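Local structure of Arf-GAP (Mus musculus, 5C79) at residues L45-D50 and Q57-A62; K96-L101 and H109-D114; G66-S71 and A80-L85. The protein activates GTP hydrolysis by Arf1 in a phosphoinositide-dependent manner, its PH domain binding the anionic phospholipid PtdIns(4,5)P2. All blocks are in the same frame, centred on the assembly; numbering follows the deposited sequence.

Contact 1 (L45-D50 and Q57-A62). With PBU ((2R)-3-{[(R)-hydroxy{[(1R,2R,3S,4R,5R,6S)-2,3,6-trihydroxy-4,5-bis(phosphonooxy)cyclohexyl]oxy}phosphoryl]oxy}propane-1 ,2-diyl dibutanoate), chain C.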
loop_
_atom_site.group_PDB
_atom_site.type_symbol
_atom_site.label_atom_id
_atom_site.label_comp_id
_atom_site.label_asym_id
_atom_site.label_seq_id
_atom_site.Cartn_x
_atom_site.Cartn_y
_atom_site.Cartn_z
ATOM N N LEU A 45 -1.131 -1.656 -7.418
ATOM C CA LEU A 45 -1.695 -0.385 -6.984
ATOM C C LEU A 45 -1.279 0.691 -7.997
ATOM O O LEU A 45 -0.212 0.589 -8.597
ATOM C CB LEU A 45 -1.178 0.007 -5.605
ATOM C CG LEU A 45 -1.855 -0.733 -4.441
ATOM C CD1 LEU A 45 -1.079 -0.449 -3.167
ATOM C CD2 LEU A 45 -3.303 -0.359 -4.280
ATOM N N LEU A 46 -2.141 1.674 -8.219
ATOM C CA LEU A 46 -1.746 2.900 -8.926
ATOM C C LEU A 46 -0.970 3.757 -7.913
ATOM O O LEU A 46 -1.445 3.960 -6.818
ATOM C CB LEU A 46 -2.971 3.648 -9.452
ATOM C CG LEU A 46 -3.811 2.913 -10.476
ATOM C CD1 LEU A 46 -5.081 3.684 -10.768
ATOM C CD2 LEU A 46 -2.988 2.734 -11.746
ATOM N N LYS A 47 0.211 4.232 -8.304
ATOM C CA LYS A 47 1.038 5.123 -7.472
ATOM C C LYS A 47 1.186 6.431 -8.210
ATOM O O LYS A 47 1.623 6.437 -9.349
ATOM C CB LYS A 47 2.384 4.509 -7.189
ATOM C CG LYS A 47 3.338 5.533 -6.519
ATOM C CD LYS A 47 4.706 5.050 -6.157
ATOM C CE LYS A 47 5.581 4.692 -7.328
ATOM N NZ LYS A 47 6.247 5.772 -8.096
ATOM N N LYS A 48 0.799 7.537 -7.582
ATOM C CA LYS A 48 0.857 8.848 -8.256
ATOM C C LYS A 48 2.303 9.327 -8.386
ATOM O O LYS A 48 3.047 9.334 -7.386
ATOM C CB LYS A 48 0.053 9.907 -7.516
ATOM C CG LYS A 48 -0.264 11.095 -8.416
ATOM C CD LYS A 48 -1.083 12.168 -7.740
ATOM C CE LYS A 48 -2.541 11.806 -7.526
ATOM N NZ LYS A 48 -3.277 11.706 -8.821
ATOM N N SER A 49 2.701 9.709 -9.604
ATOM C CA SER A 49 3.971 10.383 -9.821
ATOM C C SER A 49 3.858 11.828 -9.314
ATOM O O SER A 49 2.779 12.312 -8.986
ATOM C CB SER A 49 4.353 10.398 -11.297
ATOM O OG SER A 49 3.525 11.272 -12.036
ATOM N N ASP A 50 4.977 12.527 -9.295
ATOM C CA ASP A 50 4.954 13.979 -9.029
ATOM C C ASP A 50 5.938 14.716 -9.917
ATOM O O ASP A 50 6.743 14.079 -10.616
ATOM C CB ASP A 50 5.232 14.253 -7.535
ATOM C CG ASP A 50 4.746 15.632 -7.074
ATOM O OD1 ASP A 50 3.851 16.230 -7.718
ATOM O OD2 ASP A 50 5.242 16.122 -6.043
ATOM N N GLN A 57 0.371 5.708 -11.953
ATOM C CA GLN A 57 1.204 4.704 -12.599
ATOM C C GLN A 57 1.060 3.384 -11.889
ATOM O O GLN A 57 1.262 3.281 -10.663
ATOM C CB GLN A 57 2.681 5.123 -12.653
ATOM C CG GLN A 57 2.860 6.453 -13.369
ATOM C CD GLN A 57 4.291 6.915 -13.454
ATOM O OE1 GLN A 57 4.973 7.061 -12.459
ATOM N NE2 GLN A 57 4.737 7.198 -14.672
ATOM N N ARG A 58 0.729 2.347 -12.653
ATOM C CA ARG A 58 0.495 1.030 -12.059
ATOM C C ARG A 58 1.799 0.365 -11.625
ATOM O O ARG A 58 2.765 0.257 -12.397
ATOM C CB ARG A 58 -0.273 0.118 -13.030
ATOM C CG ARG A 58 -0.704 -1.166 -12.352
ATOM C CD ARG A 58 -1.872 -1.829 -13.018
ATOM N NE ARG A 58 -1.436 -2.338 -14.300
ATOM C CZ ARG A 58 -2.266 -2.713 -15.272
ATOM N NH1 ARG A 58 -3.606 -2.610 -15.138
ATOM N NH2 ARG A 58 -1.752 -3.166 -16.404
ATOM N N ARG A 59 1.821 -0.114 -10.400
ATOM C CA ARG A 59 2.977 -0.812 -9.852
ATOM C C ARG A 59 2.612 -2.130 -9.191
ATOM O O ARG A 59 1.569 -2.270 -8.543
ATOM C CB ARG A 59 3.681 0.079 -8.830
ATOM C CG ARG A 59 4.201 1.372 -9.409
ATOM C CD ARG A 59 5.352 1.101 -10.355
ATOM N NE ARG A 59 5.910 2.336 -10.927
ATOM C CZ ARG A 59 5.690 2.812 -12.162
ATOM N NH1 ARG A 59 4.876 2.226 -13.030
ATOM N NH2 ARG A 59 6.308 3.938 -12.543
ATOM N N LYS A 60 3.467 -3.121 -9.380
ATOM C CA LYS A 60 3.316 -4.402 -8.707
ATOM C C LYS A 60 3.636 -4.178 -7.226
ATOM O O LYS A 60 4.674 -3.627 -6.911
ATOM C CB LYS A 60 4.316 -5.413 -9.276
ATOM C CG LYS A 60 4.110 -6.822 -8.769
ATOM C CD LYS A 60 5.272 -7.759 -9.109
ATOM C CE LYS A 60 5.595 -8.673 -7.931
ATOM N NZ LYS A 60 6.835 -9.460 -8.186
ATOM N N CYS A 61 2.727 -4.591 -6.348
ATOM C CA CYS A 61 2.857 -4.420 -4.897
ATOM C C CYS A 61 2.547 -5.728 -4.204
ATOM O O CYS A 61 1.681 -6.469 -4.639
ATOM C CB CYS A 61 1.876 -3.352 -4.406
ATOM S SG CYS A 61 2.314 -1.710 -4.955
ATOM N N ALA A 62 3.238 -5.986 -3.107
ATOM C CA ALA A 62 2.956 -7.169 -2.310
ATOM C C ALA A 62 3.171 -6.864 -0.825
ATOM O O ALA A 62 4.112 -6.153 -0.470
ATOM C CB ALA A 62 3.834 -8.330 -2.742
HETATM P P1 PBU C . 8.389 8.550 -15.616
HETATM P P4 PBU C . 8.554 8.467 -7.650
HETATM P P5 PBU C . 9.331 4.228 -9.981
HETATM C "C3'" PBU C . 8.845 10.534 -17.239
HETATM C "C2'" PBU C . 9.782 11.670 -16.903
HETATM O "O2'" PBU C . 9.018 12.867 -16.671
HETATM C "C1'" PBU C . 10.857 11.751 -17.998
HETATM O "O1'" PBU C . 12.099 12.011 -17.360
HETATM C C1 PBU C . 8.507 8.237 -12.936
HETATM O O1 PBU C . 9.158 8.517 -14.178
HETATM C C2 PBU C . 8.227 9.520 -12.117
HETATM O O2 PBU C . 9.365 10.318 -11.784
HETATM C C3 PBU C . 7.643 9.154 -10.790
HETATM O O3 PBU C . 7.452 10.353 -9.993
HETATM C C4 PBU C . 8.569 8.105 -10.161
HETATM O O4 PBU C . 7.988 7.799 -8.957
HETATM C C5 PBU C . 8.727 6.791 -10.879
HETATM O O5 PBU C . 9.577 5.816 -10.213
HETATM C C6 PBU C . 9.340 7.172 -12.194
HETATM O O6 PBU C . 9.399 5.958 -12.887
HETATM C C7 PBU C . 8.357 13.479 -17.830
HETATM O O7 PBU C . 7.322 13.016 -18.281
HETATM C C8 PBU C . 8.943 14.740 -18.424
HETATM C C9 PBU C . 8.374 15.919 -17.655
HETATM C C10 PBU C . 8.593 15.688 -16.176
HETATM C C11 PBU C . 13.255 11.138 -17.438
HETATM O O11 PBU C . 13.133 9.940 -17.628
HETATM C C12 PBU C . 14.614 11.765 -17.284
HETATM C C13 PBU C . 14.734 12.880 -18.316
HETATM C C14 PBU C . 14.143 14.178 -17.810
HETATM O O41 PBU C . 8.041 9.885 -7.427
HETATM O O42 PBU C . 10.041 8.192 -7.793
HETATM O O43 PBU C . 7.807 7.656 -6.629
HETATM O O51 PBU C . 10.236 4.042 -8.773
HETATM O O52 PBU C . 7.857 4.213 -9.593
HETATM O O53 PBU C . 9.564 3.310 -11.105
HETATM O OP1 PBU C . 9.347 9.403 -16.543
HETATM O OP2 PBU C . 7.021 9.178 -15.409
HETATM O OP3 PBU C . 8.494 7.224 -16.319
HETATM O O HOH W 1 4.395 6.719 -9.849
#
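Lys-47 and Arg-59, from adjoining strands, converge on one phosphate oxygen of the bound diC4-PtdIns(4,5)P2: O52 of PBU accepts from Lys-47 NZ at 2.7 Å and from Arg-59 NE at 3.0 Å. The arginine meets O52 at the edge of its guanidinium, in plane, and adds a weak bond through NH2. Bends at chi3 and chi4 (66° and 79°) curl the lysine so that NZ also reaches O43 of PBU on the second ring phosphate, at 2.9 Å. Gln-57, extended beyond CG, holds the lipid's third phosphate, NE2 to OP2 of PBU at 3.1 Å. This is the phosphoinositide pocket at the loop end of the first beta hairpin of the PH domain, to which Arg-53, His-72, Ala-73 and Arg-106 add further hydrogen bonds. In the second shell, a water bonded to Lys-47 O, Lys-47 NZ and Gln-57 OE1 ties the first strand to the glutamine amide. Arg-59 NH1 donates to Arg-58 O, and Gln-57 CB lies against one guanidinium face, so the group's rotation is restrained. Beneath them, paired backbone bonds join Lys-47 to Gln-57 and Leu-45 to Arg-59. Farther from the lipid, Leu-45 CB meets Cys-61 SG at 3.9 Å, both side chains also touching Trp-121 of helix 115-135.

Contact 2 (K96-L101 and H109-D114); sequences KKSFDL and HFQAED
Phe-99 and Phe-110 form the aromatic centre of this antiparallel hairpin. Phe-110 CB sits over one face of the Phe-99 ring, a CH-pi contact 3.9 Å from its centroid, while the two rings meet obliquely, their planes 42° apart. Phe-99 takes this place with CG between its backbone N and carbonyl carbon (chi1 61°), and Ile-122 and Leu-125 of the C-terminal helix also pack on it. Leu-101 CB touches the edge of the Phe-110 ring at CE2, 3.8 Å away.

Polar side chains occupy the other face. His-109 ND1 donates to Asp-100 OD1 at 2.8 Å, nearly straight at 168°; the oxygen lies in the ring plane but is approached from above the carboxylate plane. An asparagine in place of Asp-100 would probably weaken this bond, leaving the imidazole without its anionic mate and freer to turn. Gln-111 NE2 donates to Ser-98 OG at 3.0 Å, a hydroxyl whose main partner is the carboxylate of Asp-95. A water joins Lys-97 NZ, Gln-111 OE1 and Ala-112 O.

Backbone bonds pair Phe-99 with Phe-110 in both directions, and Ala-112 N donates to Lys-97 O. The hairpin is thus two-sided, apolar toward the PH-domain core and polar outside, where the carboxylate would probably favour a protonated imidazole.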
loop_
_atom_site.group_PDB
_atom_site.type_symbol
_atom_site.label_atom_id
_atom_site.label_comp_id
_atom_site.label_asym_id
_atom_site.label_seq_id
_atom_site.Cartn_x
_atom_site.Cartn_y
_atom_site.Cartn_z
ATOM N N LYS A 96 -13.414 6.444 -1.848
ATOM C CA LYS A 96 -13.392 5.007 -1.513
ATOM C C LYS A 96 -12.602 4.180 -2.533
ATOM O O LYS A 96 -12.970 3.046 -2.850
ATOM C CB LYS A 96 -14.812 4.458 -1.340
ATOM C CG LYS A 96 -15.624 5.091 -0.200
ATOM C CD LYS A 96 -17.080 4.644 -0.248
ATOM C CE LYS A 96 -18.011 5.625 0.465
ATOM N NZ LYS A 96 -18.171 5.279 1.910
ATOM N N LYS A 97 -11.562 4.798 -3.102
ATOM C CA LYS A 97 -10.531 4.075 -3.888
ATOM C C LYS A 97 -9.092 4.507 -3.637
ATOM O O LYS A 97 -8.171 3.703 -3.885
ATOM C CB LYS A 97 -10.752 4.141 -5.393
ATOM C CG LYS A 97 -11.994 3.476 -5.908
ATOM C CD LYS A 97 -11.885 3.206 -7.400
ATOM C CE LYS A 97 -11.797 4.476 -8.233
ATOM N NZ LYS A 97 -11.697 4.115 -9.685
ATOM N N SER A 98 -8.891 5.762 -3.250
ATOM C CA SER A 98 -7.568 6.317 -3.030
ATOM C C SER A 98 -7.205 6.206 -1.561
ATOM O O SER A 98 -8.052 6.392 -0.692
ATOM C CB SER A 98 -7.461 7.777 -3.434
ATOM O OG SER A 98 -7.820 7.937 -4.811
ATOM N N PHE A 99 -5.930 5.973 -1.292
ATOM C CA PHE A 99 -5.419 6.120 0.068
ATOM C C PHE A 99 -3.967 6.528 0.036
ATOM O O PHE A 99 -3.250 6.200 -0.886
ATOM C CB PHE A 99 -5.573 4.824 0.881
ATOM C CG PHE A 99 -4.839 3.641 0.324
ATOM C CD1 PHE A 99 -5.366 2.892 -0.708
ATOM C CD2 PHE A 99 -3.616 3.236 0.891
ATOM C CE1 PHE A 99 -4.674 1.763 -1.191
ATOM C CE2 PHE A 99 -2.949 2.125 0.426
ATOM C CZ PHE A 99 -3.468 1.396 -0.615
ATOM N N ASP A 100 -3.540 7.212 1.093
ATOM C CA ASP A 100 -2.144 7.497 1.295
ATOM C C ASP A 100 -1.507 6.491 2.238
ATOM O O ASP A 100 -2.145 5.999 3.183
ATOM C CB ASP A 100 -1.994 8.900 1.882
ATOM C CG ASP A 100 -2.259 9.994 0.890
ATOM O OD1 ASP A 100 -2.508 9.716 -0.300
ATOM O OD2 ASP A 100 -2.242 11.170 1.341
ATOM N N LEU A 101 -0.232 6.245 2.003
ATOM C CA LEU A 101 0.642 5.552 2.963
ATOM C C LEU A 101 1.759 6.478 3.394
ATOM O O LEU A 101 2.669 6.842 2.612
ATOM C CB LEU A 101 1.199 4.260 2.378
ATOM C CG LEU A 101 1.917 3.367 3.385
ATOM C CD1 LEU A 101 0.959 2.801 4.416
ATOM C CD2 LEU A 101 2.578 2.249 2.639
ATOM N N HIS A 109 1.016 8.141 -2.525
ATOM C CA HIS A 109 -0.399 8.338 -2.873
ATOM C C HIS A 109 -0.778 7.167 -3.742
ATOM O O HIS A 109 -0.258 7.045 -4.857
ATOM C CB HIS A 109 -0.663 9.632 -3.631
ATOM C CG HIS A 109 -0.130 10.820 -2.924
ATOM N ND1 HIS A 109 -0.629 11.229 -1.707
ATOM C CD2 HIS A 109 0.915 11.632 -3.198
ATOM C CE1 HIS A 109 0.047 12.281 -1.287
ATOM N NE2 HIS A 109 0.993 12.546 -2.171
ATOM N N PHE A 110 -1.672 6.320 -3.238
ATOM C CA PHE A 110 -2.087 5.116 -3.957
ATOM C C PHE A 110 -3.540 5.207 -4.371
ATOM O O PHE A 110 -4.325 5.940 -3.770
ATOM C CB PHE A 110 -1.934 3.863 -3.090
ATOM C CG PHE A 110 -0.508 3.452 -2.815
ATOM C CD1 PHE A 110 0.361 3.107 -3.849
ATOM C CD2 PHE A 110 -0.026 3.389 -1.509
ATOM C CE1 PHE A 110 1.645 2.687 -3.586
ATOM C CE2 PHE A 110 1.261 2.977 -1.235
ATOM C CZ PHE A 110 2.119 2.633 -2.274
ATOM N N GLN A 111 -3.885 4.454 -5.396
ATOM C CA GLN A 111 -5.292 4.227 -5.766
ATOM C C GLN A 111 -5.492 2.775 -6.120
ATOM O O GLN A 111 -4.728 2.194 -6.912
ATOM C CB GLN A 111 -5.741 5.190 -6.858
ATOM C CG GLN A 111 -7.218 5.117 -7.167
ATOM C CD GLN A 111 -7.664 6.131 -8.186
ATOM O OE1 GLN A 111 -7.942 5.800 -9.343
ATOM N NE2 GLN A 111 -7.776 7.381 -7.747
ATOM N N ALA A 112 -6.524 2.169 -5.530
ATOM C CA ALA A 112 -6.906 0.804 -5.881
ATOM C C ALA A 112 -7.790 0.803 -7.137
ATOM O O ALA A 112 -8.296 1.825 -7.566
ATOM C CB ALA A 112 -7.663 0.158 -4.728
ATOM N N GLU A 113 -8.021 -0.391 -7.656
ATOM C CA GLU A 113 -8.915 -0.575 -8.839
ATOM C C GLU A 113 -10.370 -0.166 -8.661
ATOM O O GLU A 113 -10.969 0.450 -9.552
ATOM C CB GLU A 113 -8.874 -2.034 -9.267
ATOM C CG GLU A 113 -9.437 -2.342 -10.656
ATOM C CD GLU A 113 -9.422 -3.837 -10.949
ATOM O OE1 GLU A 113 -8.632 -4.589 -10.292
ATOM O OE2 GLU A 113 -10.201 -4.256 -11.841
ATOM N N ASP A 114 -10.944 -0.571 -7.546
ATOM C CA ASP A 114 -12.281 -0.167 -7.159
ATOM C C ASP A 114 -12.422 -0.187 -5.630
ATOM O O ASP A 114 -11.440 -0.444 -4.948
ATOM C CB ASP A 114 -13.311 -1.077 -7.839
ATOM C CG ASP A 114 -13.100 -2.534 -7.541
ATOM O OD1 ASP A 114 -12.470 -2.912 -6.530
ATOM O OD2 ASP A 114 -13.590 -3.332 -8.349
HETATM O O HOH W 2 -8.780 3.301 -9.834
HETATM O O HOH W 3 -4.014 8.721 -2.658
#

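Contact 3 (G66-S71 and A80-L85); sequences GILTIS and AKLNLL
Ile-70 CD1 meets Leu-82 CD1 at 3.8 Å, the two side chains crossing at an angle on the inward face of a beta hairpin. On the same face Leu-84, with CG anti to its own carbonyl carbon (chi1 -64°), directs CD2 to Leu-68 CB at 4.0 Å. Leu-84 follows the second strand in a short 3-10 turn, and this backbone turn sets its CB 3.4 Å from Gly-66 O. Tyr-108 touches Ile-70, Ala-80 and Leu-82, while Leu-125 of the C-terminal helix packs on Leu-84, so this face joins the PH-domain core.

Between the faces, backbone bonds run both ways in the pairs Leu-68 with Leu-82 and Ile-70 with Ala-80. Leu-84 N then carries the pairing past the strand to Gly-66 O, at 3.0 Å. On the outer face Ile-67 CG2 lies 3.9 Å from Lys-81 CB. Lys-81 runs alongside Thr-69 and bends at chi4 (-73°), delivering NZ to Thr-69 OG1 at 3.0 Å. At the far end Asn-83 OD1 accepts from Leu-85 N in an Asx turn, and a water links OD1 to Gly-66 O.

With two donors, Leu-84 N and the water, on the carbonyl of Gly-66, and OD1 of Asn-83 gripping the turn, polar bonds fix the place where the strand gives way to 3-10 geometry.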
loop_
_atom_site.group_PDB
_atom_site.type_symbol
_atom_site.label_atom_id
_atom_site.label_comp_id
_atom_site.label_asym_id
_atom_site.label_seq_id
_atom_site.Cartn_x
_atom_site.Cartn_y
_atom_site.Cartn_z
ATOM N N GLY A 66 5.002 -8.236 7.273
ATOM C CA GLY A 66 4.934 -6.885 7.787
ATOM C C GLY A 66 5.566 -5.825 6.917
ATOM O O GLY A 66 5.770 -4.705 7.368
ATOM N N ILE A 67 5.849 -6.191 5.669
ATOM C CA ILE A 67 6.509 -5.315 4.706
ATOM C C ILE A 67 5.673 -5.154 3.432
ATOM O O ILE A 67 5.217 -6.136 2.871
ATOM C CB ILE A 67 7.889 -5.874 4.316
ATOM C CG1 ILE A 67 8.805 -5.952 5.533
ATOM C CG2 ILE A 67 8.583 -5.013 3.261
ATOM C CD1 ILE A 67 10.092 -6.740 5.304
ATOM N N LEU A 68 5.548 -3.911 2.982
ATOM C CA LEU A 68 4.954 -3.595 1.677
ATOM C C LEU A 68 6.130 -3.435 0.713
ATOM O O LEU A 68 6.980 -2.556 0.907
ATOM C CB LEU A 68 4.132 -2.297 1.693
ATOM C CG LEU A 68 3.592 -1.847 0.333
ATOM C CD1 LEU A 68 2.669 -2.892 -0.314
ATOM C CD2 LEU A 68 2.921 -0.496 0.453
ATOM N N THR A 69 6.142 -4.262 -0.328
ATOM C CA THR A 69 7.184 -4.203 -1.355
ATOM C C THR A 69 6.539 -3.544 -2.561
ATOM O O THR A 69 5.486 -4.017 -3.043
ATOM C CB THR A 69 7.754 -5.613 -1.646
ATOM O OG1 THR A 69 8.479 -6.065 -0.488
ATOM C CG2 THR A 69 8.732 -5.614 -2.788
ATOM N N ILE A 70 7.140 -2.440 -3.026
ATOM C CA ILE A 70 6.607 -1.688 -4.157
ATOM C C ILE A 70 7.627 -1.788 -5.298
ATOM O O ILE A 70 8.755 -1.299 -5.176
ATOM C CB ILE A 70 6.387 -0.194 -3.848
ATOM C CG1 ILE A 70 5.539 -0.011 -2.606
ATOM C CG2 ILE A 70 5.709 0.482 -5.017
ATOM C CD1 ILE A 70 5.660 1.367 -1.986
ATOM N N SER A 71 7.203 -2.406 -6.389
ATOM C CA SER A 71 8.090 -2.615 -7.529
ATOM C C SER A 71 8.280 -1.325 -8.263
ATOM O O SER A 71 7.461 -0.418 -8.236
ATOM C CB SER A 71 7.577 -3.715 -8.451
ATOM O OG SER A 71 7.503 -4.945 -7.740
ATOM N N ALA A 80 11.276 -1.153 -3.570
ATOM C CA ALA A 80 11.212 -0.431 -2.323
ATOM C C ALA A 80 10.517 -1.316 -1.289
ATOM O O ALA A 80 9.539 -2.009 -1.614
ATOM C CB ALA A 80 10.445 0.871 -2.493
ATOM N N LYS A 81 11.059 -1.304 -0.081
ATOM C CA LYS A 81 10.483 -2.050 1.041
ATOM C C LYS A 81 10.070 -1.079 2.137
ATOM O O LYS A 81 10.895 -0.340 2.654
ATOM C CB LYS A 81 11.479 -3.096 1.558
ATOM C CG LYS A 81 11.753 -4.147 0.500
ATOM C CD LYS A 81 12.503 -5.362 1.012
ATOM C CE LYS A 81 12.523 -6.480 -0.024
ATOM N NZ LYS A 81 11.210 -7.184 -0.215
ATOM N N LEU A 82 8.785 -1.115 2.495
ATOM C CA LEU A 82 8.232 -0.262 3.524
ATOM C C LEU A 82 7.882 -1.138 4.722
ATOM O O LEU A 82 7.147 -2.111 4.609
ATOM C CB LEU A 82 7.021 0.502 3.027
ATOM C CG LEU A 82 7.274 1.522 1.915
ATOM C CD1 LEU A 82 5.969 2.243 1.658
ATOM C CD2 LEU A 82 8.375 2.515 2.271
ATOM N N ASN A 83 8.450 -0.782 5.858
ATOM C CA ASN A 83 8.157 -1.448 7.140
ATOM C C ASN A 83 6.831 -0.894 7.654
ATOM O O ASN A 83 6.712 0.291 8.015
ATOM C CB ASN A 83 9.301 -1.187 8.139
ATOM C CG ASN A 83 8.939 -1.534 9.585
ATOM O OD1 ASN A 83 7.976 -2.242 9.853
ATOM N ND2 ASN A 83 9.707 -0.957 10.544
ATOM N N LEU A 84 5.807 -1.734 7.658
ATOM C CA LEU A 84 4.455 -1.238 7.996
ATOM C C LEU A 84 4.275 -0.824 9.460
ATOM O O LEU A 84 3.388 -0.036 9.770
ATOM C CB LEU A 84 3.381 -2.228 7.575
ATOM C CG LEU A 84 3.274 -2.473 6.047
ATOM C CD1 LEU A 84 2.318 -3.604 5.758
ATOM C CD2 LEU A 84 2.848 -1.208 5.330
ATOM N N LEU A 85 5.180 -1.235 10.329
ATOM C CA LEU A 85 5.163 -0.666 11.713
ATOM C C LEU A 85 5.341 0.828 11.811
ATOM O O LEU A 85 4.884 1.455 12.760
ATOM C CB LEU A 85 6.216 -1.363 12.582
ATOM C CG LEU A 85 5.832 -2.723 13.129
ATOM C CD1 LEU A 85 7.051 -3.390 13.728
ATOM C CD2 LEU A 85 4.725 -2.582 14.174
HETATM O O HOH W 4 6.799 -4.570 10.032
#

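From the N terminus, contact 1 closes the first hairpin, strands 41-48 and 56-64, across the loop of residues 49-55. Contact 3 then closes the hairpin of 67-70 and 80-83, and contact 2 that of 98-103 and 106-111; the three follow in series, none enclosing or crossing another. Backbone bonds join neighbours: Ala-62 O to Thr-69 N binds contact 1 to contact 3, and Leu-46 O to Gln-111 N binds contact 1 to contact 2. The first hairpin therefore lies centrally in the strand order. Although contacts 2 and 3 have centres about 16 Å apart, Leu-101 and Phe-110 meet Leu-68, Leu-82 and Ile-70 inside the core, bringing the two flanking hairpins together.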